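Long-range contact in transcriptional regulator, badm/rrf2 family (Thermincola potens, PDB 4CIC), which probably binds DNA as a transcription factor of the Rrf2 family, an IscR-type regulator linked to control of iron-sulfur cluster biogenesis: residues Met18-Leu32 against Gln66-Ile78. The protein carries 3 engineered substitutions. Sequence-based numbering, arbitrary orientation.
Sequences MFDLAQHFGEGPVSL and QGGYILAREPRDI
Val30 and Tyr69 pair their backbones in a single antiparallel bridge. Tyr69 N donates to Val30 O at 2.8 Å, and Val30 N donates to Tyr69 O at 3.1 Å. The pair sits where the chain runs from helix 9-23 toward helix 32-39, so strand 68-71, already paired with 59-62, gains a short partner on its other edge. Helix 18-23 crosses the strand almost perpendicularly, at 88°. Two waters extend the link: one joins Leu21 O to Leu71 N, the other Gly28 O to Tyr69 O. At Gly68 the backbone angles alone favour glycine, and a CB would also clash with Val30 O.

Leu71 is the apolar centre. Its CD2 lies tight against Met18 CE at 3.4 Å and also meets Leu21 CB, while CD1 rests over Ala22 CA. Ile78 CD1 also touches Met18 CE, brought to this cluster by bends at chi2 and chi3. Phe25 has CG anti to its backbone N (chi1 -173°), which carries the ring out to the turn after the strand. Phe25 CD2 lies 3.4 Å from Pro75 CD, CD1 touches Leu71 CB, and Leu71 O approaches the ring edge. An alanine at Phe25 is likely to open a gap beside Leu71 and Pro75 and leave this turn less firmly held against the helix end. At the other end, Ile70 CG2 lies against the Pro29 backbone, 3.3 Å from Pro29 CA, and Leu32 CG meets Tyr69 CE1 at 3.5 Å. Ile50 of helix 43-55 touches both Leu32 and Tyr69.

The contact thus fastens the wing hairpin of a winged helix-turn-helix domain to its first long helix. Polar links are confined to backbone and water; the side chains add apolar packing, most buried around Met18, Leu21 and Leu71, consistent with a wing held along its second strand.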
ATOM      1  N   MET A  18       5.868 -19.265   0.906  1.00 19.47           N
ATOM      2  CA  MET A  18       5.330 -19.699   2.193  1.00 18.28           C
ATOM      3  C   MET A  18       4.008 -20.401   1.988  1.00 20.36           C
ATOM      4  O   MET A  18       3.714 -21.386   2.673  1.00 19.05           O
ATOM      5  CB  MET A  18       5.169 -18.518   3.156  1.00 17.59           C
ATOM      6  CG  MET A  18       6.515 -17.949   3.641  1.00 17.14           C
ATOM      7  SD  MET A  18       7.351 -19.149   4.745  1.00 20.75           S
ATOM      8  CE  MET A  18       6.239 -19.180   6.130  1.00 19.09           C
ATOM      9  N   PHE A  19       3.217 -19.925   1.032  1.00 15.47           N
ATOM     10  CA  PHE A  19       1.946 -20.581   0.754  1.00 16.96           C
ATOM     11  C   PHE A  19       2.174 -21.969   0.144  1.00 22.33           C
ATOM     12  O   PHE A  19       1.473 -22.928   0.475  1.00 20.26           O
ATOM     13  CB  PHE A  19       1.027 -19.729  -0.130  1.00 20.92           C
ATOM     14  CG  PHE A  19      -0.305 -20.373  -0.378  1.00 18.18           C
ATOM     15  CD1 PHE A  19      -1.192 -20.583   0.673  1.00 21.29           C
ATOM     16  CD2 PHE A  19      -0.647 -20.817  -1.638  1.00 22.55           C
ATOM     17  CE1 PHE A  19      -2.421 -21.226   0.455  1.00 19.48           C
ATOM     18  CE2 PHE A  19      -1.858 -21.459  -1.859  1.00 32.78           C
ATOM     19  CZ  PHE A  19      -2.753 -21.644  -0.807  1.00 24.83           C
ATOM     20  N   ASP A  20       3.145 -22.075  -0.754  1.00 17.57           N
ATOM     21  CA  ASP A  20       3.470 -23.395  -1.322  1.00 18.76           C
ATOM     22  C   ASP A  20       3.860 -24.353  -0.199  1.00 18.66           C
ATOM     23  O   ASP A  20       3.395 -25.520  -0.154  1.00 20.41           O
ATOM     24  CB  ASP A  20       4.582 -23.258  -2.370  1.00 22.44           C
ATOM     25  CG  ASP A  20       4.907 -24.583  -3.072  1.00 24.70           C
ATOM     26  OD1 ASP A  20       5.503 -25.473  -2.432  1.00 26.58           O
ATOM     27  OD2 ASP A  20       4.569 -24.715  -4.276  1.00 31.73           O
ATOM     28  N   LEU A  21       4.700 -23.900   0.730  1.00 18.00           N
ATOM     29  CA  LEU A  21       4.997 -24.742   1.896  1.00 21.06           C
ATOM     30  C   LEU A  21       3.751 -25.094   2.722  1.00 20.54           C
ATOM     31  O   LEU A  21       3.604 -26.227   3.194  1.00 20.05           O
ATOM     32  CB  LEU A  21       6.058 -24.085   2.781  1.00 16.56           C
ATOM     33  CG  LEU A  21       7.448 -23.987   2.152  1.00 17.05           C
ATOM     34  CD1 LEU A  21       8.354 -23.096   2.995  1.00 23.35           C
ATOM     35  CD2 LEU A  21       8.042 -25.414   2.104  1.00 17.87           C
ATOM     36  N   ALA A  22       2.832 -24.142   2.884  1.00 17.48           N
ATOM     37  CA  ALA A  22       1.578 -24.433   3.594  1.00 19.39           C
ATOM     38  C   ALA A  22       0.780 -25.543   2.910  1.00 21.09           C
ATOM     39  O   ALA A  22       0.195 -26.421   3.579  1.00 20.91           O
ATOM     40  CB  ALA A  22       0.709 -23.146   3.735  1.00 18.02           C
ATOM     41  N   GLN A  23       0.757 -25.503   1.578  1.00 19.47           N
ATOM     42  CA  GLN A  23       0.046 -26.508   0.776  1.00 17.41           C
ATOM     43  C   GLN A  23       0.657 -27.883   0.905  1.00 20.27           C
ATOM     44  O   GLN A  23      -0.007 -28.873   0.627  1.00 24.64           O
ATOM     45  CB  GLN A  23       0.040 -26.128  -0.705  1.00 20.41           C
ATOM     46  CG  GLN A  23      -0.885 -24.930  -0.955  1.00 21.97           C
ATOM     47  CD  GLN A  23      -0.987 -24.554  -2.431  1.00 37.21           C
ATOM     48  OE1 GLN A  23      -0.014 -24.105  -3.041  1.00 36.08           O
ATOM     49  NE2 GLN A  23      -2.175 -24.720  -3.002  1.00 34.96           N
ATOM     50  N   HIS A  24       1.915 -27.944   1.324  1.00 18.64           N
ATOM     51  CA  HIS A  24       2.580 -29.246   1.466  1.00 21.19           C
ATOM     52  C   HIS A  24       2.881 -29.629   2.911  1.00 22.35           C
ATOM     53  O   HIS A  24       3.572 -30.622   3.163  1.00 23.70           O
ATOM     54  CB  HIS A  24       3.873 -29.253   0.643  1.00 23.33           C
ATOM     55  CG  HIS A  24       3.634 -29.167  -0.832  1.00 24.57           C
ATOM     56  ND1 HIS A  24       3.473 -27.975  -1.493  1.00 25.96           N
ATOM     57  CD2 HIS A  24       3.517 -30.141  -1.771  1.00 24.13           C
ATOM     58  CE1 HIS A  24       3.264 -28.207  -2.780  1.00 31.62           C
ATOM     59  NE2 HIS A  24       3.286 -29.514  -2.971  1.00 28.43           N
ATOM     60  N   PHE A  25       2.354 -28.863   3.862  1.00 19.30           N
ATOM     61  CA  PHE A  25       2.711 -29.007   5.271  1.00 19.55           C
ATOM     62  C   PHE A  25       2.420 -30.407   5.801  1.00 23.19           C
ATOM     63  O   PHE A  25       3.251 -30.991   6.474  1.00 21.92           O
ATOM     64  CB  PHE A  25       1.975 -27.951   6.094  1.00 22.36           C
ATOM     65  CG  PHE A  25       2.381 -27.889   7.555  1.00 20.90           C
ATOM     66  CD1 PHE A  25       3.712 -27.790   7.923  1.00 25.35           C
ATOM     67  CD2 PHE A  25       1.414 -27.875   8.542  1.00 23.14           C
ATOM     68  CE1 PHE A  25       4.070 -27.717   9.273  1.00 27.10           C
ATOM     69  CE2 PHE A  25       1.749 -27.769   9.889  1.00 20.65           C
ATOM     70  CZ  PHE A  25       3.083 -27.696  10.254  1.00 24.21           C
ATOM     71  N   GLY A  26       1.238 -30.923   5.500  1.00 20.16           N
ATOM     72  CA  GLY A  26       0.860 -32.244   5.979  1.00 20.74           C
ATOM     73  C   GLY A  26       1.695 -33.352   5.371  1.00 25.16           C
ATOM     74  O   GLY A  26       2.042 -34.339   6.035  1.00 24.02           O
ATOM     75  N   GLU A  27       2.013 -33.196   4.098  1.00 23.01           N
ATOM     76  CA  GLU A  27       2.710 -34.252   3.375  1.00 28.69           C
ATOM     77  C   GLU A  27       4.179 -34.323   3.744  1.00 28.53           C
ATOM     78  O   GLU A  27       4.804 -35.369   3.599  1.00 29.67           O
ATOM     79  CB  GLU A  27       2.544 -34.055   1.874  1.00 34.37           C
ATOM     80  CG  GLU A  27       1.143 -34.382   1.390  1.00 51.65           C
ATOM     81  CD  GLU A  27       1.026 -34.339  -0.120  1.00 69.85           C
ATOM     82  OE1 GLU A  27       1.909 -33.739  -0.773  1.00 63.47           O
ATOM     83  OE2 GLU A  27       0.054 -34.918  -0.653  1.00 81.80           O
ATOM     84  N   GLY A  28       4.734 -33.212   4.215  1.00 26.89           N
ATOM     85  CA  GLY A  28       6.123 -33.190   4.638  1.00 24.36           C
ATOM     86  C   GLY A  28       7.025 -32.325   3.776  1.00 27.83           C
ATOM     87  O   GLY A  28       6.554 -31.563   2.934  1.00 24.60           O
ATOM     88  N   PRO A  29       8.338 -32.431   3.990  1.00 24.36           N
ATOM     89  CA  PRO A  29       9.347 -31.615   3.301  1.00 23.31           C
ATOM     90  C   PRO A  29       9.324 -31.657   1.795  1.00 27.78           C
ATOM     91  O   PRO A  29       9.100 -32.710   1.203  1.00 26.54           O
ATOM     92  CB  PRO A  29      10.677 -32.195   3.800  1.00 30.16           C
ATOM     93  CG  PRO A  29      10.328 -33.481   4.451  1.00 30.55           C
ATOM     94  CD  PRO A  29       8.953 -33.343   4.967  1.00 30.81           C
ATOM     95  N   VAL A  30       9.547 -30.494   1.180  1.00 20.68           N
ATOM     96  CA  VAL A  30       9.706 -30.426  -0.264  1.00 22.41           C
ATOM     97  C   VAL A  30      10.995 -29.690  -0.602  1.00 30.13           C
ATOM     98  O   VAL A  30      11.524 -28.930   0.205  1.00 27.33           O
ATOM     99  CB  VAL A  30       8.508 -29.742  -0.944  1.00 23.01           C
ATOM    100  CG1 VAL A  30       7.246 -30.577  -0.742  1.00 27.51           C
ATOM    101  CG2 VAL A  30       8.316 -28.322  -0.388  1.00 24.84           C
ATOM    102  N   SER A  31      11.512 -29.928  -1.798  1.00 27.01           N
ATOM    103  CA  SER A  31      12.751 -29.291  -2.203  1.00 27.87           C
ATOM    104  C   SER A  31      12.495 -27.859  -2.655  1.00 29.08           C
ATOM    105  O   SER A  31      11.393 -27.526  -3.106  1.00 30.90           O
ATOM    106  CB  SER A  31      13.397 -30.070  -3.342  1.00 34.72           C
ATOM    107  OG  SER A  31      12.596 -30.010  -4.507  1.00 32.92           O
ATOM    108  N   LEU A  32      13.511 -27.009  -2.555  1.00 33.80           N
ATOM    109  CA  LEU A  32      13.382 -25.655  -3.077  1.00 38.92           C
ATOM    110  C   LEU A  32      13.137 -25.665  -4.582  1.00 26.86           C
ATOM    111  O   LEU A  32      12.365 -24.862  -5.092  1.00 25.15           O
ATOM    112  CB  LEU A  32      14.601 -24.795  -2.736  1.00 41.35           C
ATOM    113  CG  LEU A  32      14.664 -24.356  -1.274  1.00 48.20           C
ATOM    114  CD1 LEU A  32      15.616 -23.180  -1.101  1.00 49.33           C
ATOM    115  CD2 LEU A  32      13.269 -24.008  -0.759  1.00 46.72           C
ATOM    116  N   GLN A  66      13.352 -37.754   1.425  1.00100.23           N
ATOM    117  CA  GLN A  66      12.532 -36.574   1.210  1.00 98.37           C
ATOM    118  C   GLN A  66      12.985 -35.617   2.304  1.00 90.63           C
ATOM    119  O   GLN A  66      12.359 -35.492   3.354  1.00 94.18           O
ATOM    120  CB  GLN A  66      11.026 -36.865   1.298  1.00102.06           C
ATOM    121  CG  GLN A  66      10.158 -35.601   1.427  1.00100.22           C
ATOM    122  CD  GLN A  66       8.884 -35.635   0.609  1.00100.17           C
ATOM    123  OE1 GLN A  66       7.787 -35.465   1.141  1.00 94.55           O
ATOM    124  NE2 GLN A  66       9.026 -35.820  -0.698  1.00104.35           N
ATOM    125  N   GLY A  67      14.139 -35.004   2.076  1.00 79.70           N
ATOM    126  CA  GLY A  67      14.600 -33.925   2.918  1.00 64.71           C
ATOM    127  C   GLY A  67      14.024 -32.692   2.270  1.00 53.80           C
ATOM    128  O   GLY A  67      13.159 -32.795   1.399  1.00 58.29           O
ATOM    129  N   GLY A  68      14.501 -31.521   2.665  1.00 43.29           N
ATOM    130  CA  GLY A  68      13.970 -30.307   2.093  1.00 37.22           C
ATOM    131  C   GLY A  68      13.441 -29.384   3.162  1.00 32.54           C
ATOM    132  O   GLY A  68      13.925 -29.400   4.289  1.00 37.04           O
ATOM    133  N   TYR A  69      12.442 -28.580   2.809  1.00 26.72           N
ATOM    134  CA  TYR A  69      11.973 -27.526   3.705  1.00 25.92           C
ATOM    135  C   TYR A  69      10.524 -27.738   4.100  1.00 24.55           C
ATOM    136  O   TYR A  69       9.734 -28.232   3.296  1.00 22.70           O
ATOM    137  CB  TYR A  69      12.126 -26.156   3.027  1.00 25.37           C
ATOM    138  CG  TYR A  69      13.577 -25.733   2.939  1.00 33.34           C
ATOM    139  CD1 TYR A  69      14.370 -26.105   1.859  1.00 45.53           C
ATOM    140  CD2 TYR A  69      14.167 -25.006   3.965  1.00 45.57           C
ATOM    141  CE1 TYR A  69      15.707 -25.739   1.796  1.00 47.71           C
ATOM    142  CE2 TYR A  69      15.496 -24.637   3.908  1.00 49.11           C
ATOM    143  CZ  TYR A  69      16.258 -25.001   2.821  1.00 51.02           C
ATOM    144  OH  TYR A  69      17.580 -24.621   2.772  1.00 60.96           O
ATOM    145  N   ILE A  70      10.183 -27.346   5.331  1.00 21.08           N
ATOM    146  CA  ILE A  70       8.796 -27.348   5.811  1.00 21.93           C
ATOM    147  C   ILE A  70       8.545 -26.082   6.615  1.00 26.48           C
ATOM    148  O   ILE A  70       9.490 -25.447   7.076  1.00 23.75           O
ATOM    149  CB  ILE A  70       8.464 -28.557   6.735  1.00 25.37           C
ATOM    150  CG1 ILE A  70       9.420 -28.617   7.924  1.00 23.68           C
ATOM    151  CG2 ILE A  70       8.545 -29.812   5.973  1.00 30.47           C
ATOM    152  CD1 ILE A  70       9.007 -29.611   8.991  1.00 37.77           C
ATOM    153  N   LEU A  71       7.283 -25.691   6.756  1.00 23.16           N
ATOM    154  CA  LEU A  71       6.967 -24.600   7.678  1.00 22.02           C
ATOM    155  C   LEU A  71       7.425 -24.987   9.076  1.00 21.64           C
ATOM    156  O   LEU A  71       7.331 -26.160   9.481  1.00 24.03           O
ATOM    157  CB  LEU A  71       5.466 -24.326   7.720  1.00 19.12           C
ATOM    158  CG  LEU A  71       4.752 -23.833   6.470  1.00 19.93           C
ATOM    159  CD1 LEU A  71       3.266 -23.719   6.757  1.00 19.88           C
ATOM    160  CD2 LEU A  71       5.301 -22.486   6.042  1.00 20.20           C
ATOM    161  N   ALA A  72       7.903 -23.992   9.819  1.00 24.25           N
ATOM    162  CA  ALA A  72       8.352 -24.197  11.195  1.00 25.24           C
ATOM    163  C   ALA A  72       7.267 -23.894  12.239  1.00 26.64           C
ATOM    164  O   ALA A  72       7.463 -24.152  13.435  1.00 28.57           O
ATOM    165  CB  ALA A  72       9.590 -23.354  11.464  1.00 32.26           C
ATOM    166  N   ARG A  73       6.147 -23.337  11.777  1.00 30.97           N
ATOM    167  CA  ARG A  73       4.934 -23.138  12.579  1.00 31.05           C
ATOM    168  C   ARG A  73       3.755 -23.604  11.731  1.00 25.40           C
ATOM    169  O   ARG A  73       3.860 -23.647  10.506  1.00 25.32           O
ATOM    170  CB  ARG A  73       4.723 -21.653  12.912  1.00 32.51           C
ATOM    171  CG  ARG A  73       5.877 -20.997  13.622  1.00 39.57           C
ATOM    172  CD  ARG A  73       5.376 -19.950  14.602  1.00 38.86           C
ATOM    173  NE  ARG A  73       4.675 -18.827  13.967  1.00 39.57           N
ATOM    174  CZ  ARG A  73       5.265 -17.702  13.574  1.00 42.80           C
ATOM    175  NH1 ARG A  73       6.575 -17.560  13.723  1.00 46.03           N
ATOM    176  NH2 ARG A  73       4.548 -16.721  13.026  1.00 33.32           N
ATOM    177  N   GLU A  74       2.635 -23.921  12.373  1.00 23.69           N
ATOM    178  CA  GLU A  74       1.444 -24.374  11.646  1.00 19.77           C
ATOM    179  C   GLU A  74       0.900 -23.186  10.871  1.00 23.14           C
ATOM    180  O   GLU A  74       1.067 -22.064  11.311  1.00 24.18           O
ATOM    181  CB  GLU A  74       0.375 -24.870  12.617  1.00 22.49           C
ATOM    182  CG  GLU A  74       0.724 -26.218  13.307  1.00 22.17           C
ATOM    183  CD  GLU A  74      -0.212 -26.564  14.458  1.00 36.59           C
ATOM    184  OE1 GLU A  74      -1.445 -26.461  14.293  1.00 35.35           O
ATOM    185  OE2 GLU A  74       0.290 -26.941  15.535  1.00 44.52           O
ATOM    186  N   PRO A  75       0.268 -23.430   9.715  1.00 20.28           N
ATOM    187  CA  PRO A  75      -0.229 -22.300   8.924  1.00 15.87           C
ATOM    188  C   PRO A  75      -1.177 -21.384   9.700  1.00 18.96           C
ATOM    189  O   PRO A  75      -1.168 -20.155   9.444  1.00 19.62           O
ATOM    190  CB  PRO A  75      -0.949 -22.973   7.745  1.00 20.02           C
ATOM    191  CG  PRO A  75      -0.186 -24.332   7.583  1.00 19.10           C
ATOM    192  CD  PRO A  75       0.166 -24.716   8.995  1.00 21.35           C
ATOM    193  N   ARG A  76      -1.949 -21.923  10.631  1.00 20.11           N
ATOM    194  CA  ARG A  76      -2.882 -21.093  11.410  1.00 21.29           C
ATOM    195  C   ARG A  76      -2.162 -20.108  12.337  1.00 26.62           C
ATOM    196  O   ARG A  76      -2.764 -19.129  12.797  1.00 26.00           O
ATOM    197  CB  ARG A  76      -3.851 -21.960  12.218  1.00 20.49           C
ATOM    198  CG  ARG A  76      -3.165 -22.775  13.299  1.00 22.42           C
ATOM    199  CD  ARG A  76      -4.070 -23.885  13.857  1.00 24.03           C
ATOM    200  NE  ARG A  76      -3.349 -24.594  14.914  1.00 33.39           N
ATOM    201  CZ  ARG A  76      -3.461 -24.308  16.208  1.00 38.96           C
ATOM    202  NH1 ARG A  76      -4.293 -23.352  16.603  1.00 41.74           N
ATOM    203  NH2 ARG A  76      -2.755 -24.981  17.103  1.00 40.25           N
ATOM    204  N   ASP A  77      -0.883 -20.370  12.602  1.00 22.70           N
ATOM    205  CA  ASP A  77      -0.067 -19.503  13.462  1.00 23.54           C
ATOM    206  C   ASP A  77       0.893 -18.610  12.665  1.00 23.39           C
ATOM    207  O   ASP A  77       1.835 -18.056  13.229  1.00 27.76           O
ATOM    208  CB  ASP A  77       0.737 -20.341  14.459  1.00 26.39           C
ATOM    209  CG  ASP A  77      -0.160 -21.079  15.456  1.00 46.31           C
ATOM    210  OD1 ASP A  77      -1.176 -20.488  15.894  1.00 40.16           O
ATOM    211  OD2 ASP A  77       0.142 -22.246  15.799  1.00 50.59           O
ATOM    212  N   ILE A  78       0.682 -18.500  11.358  1.00 19.72           N
ATOM    213  CA  ILE A  78       1.497 -17.584  10.556  1.00 19.08           C
ATOM    214  C   ILE A  78       0.585 -16.602   9.839  1.00 23.80           C
ATOM    215  O   ILE A  78      -0.125 -16.983   8.909  1.00 20.85           O
ATOM    216  CB  ILE A  78       2.377 -18.348   9.511  1.00 18.78           C
ATOM    217  CG1 ILE A  78       3.288 -19.339  10.225  1.00 18.64           C
ATOM    218  CG2 ILE A  78       3.207 -17.341   8.692  1.00 19.67           C
ATOM    219  CD1 ILE A  78       4.038 -20.284   9.289  1.00 23.63           C
TER
HETATM  220  O   HOH W   1       5.539 -27.245   4.865  1.00 20.01           O
HETATM  221  O   HOH W   2       6.840 -28.720   3.056  1.00 22.44           O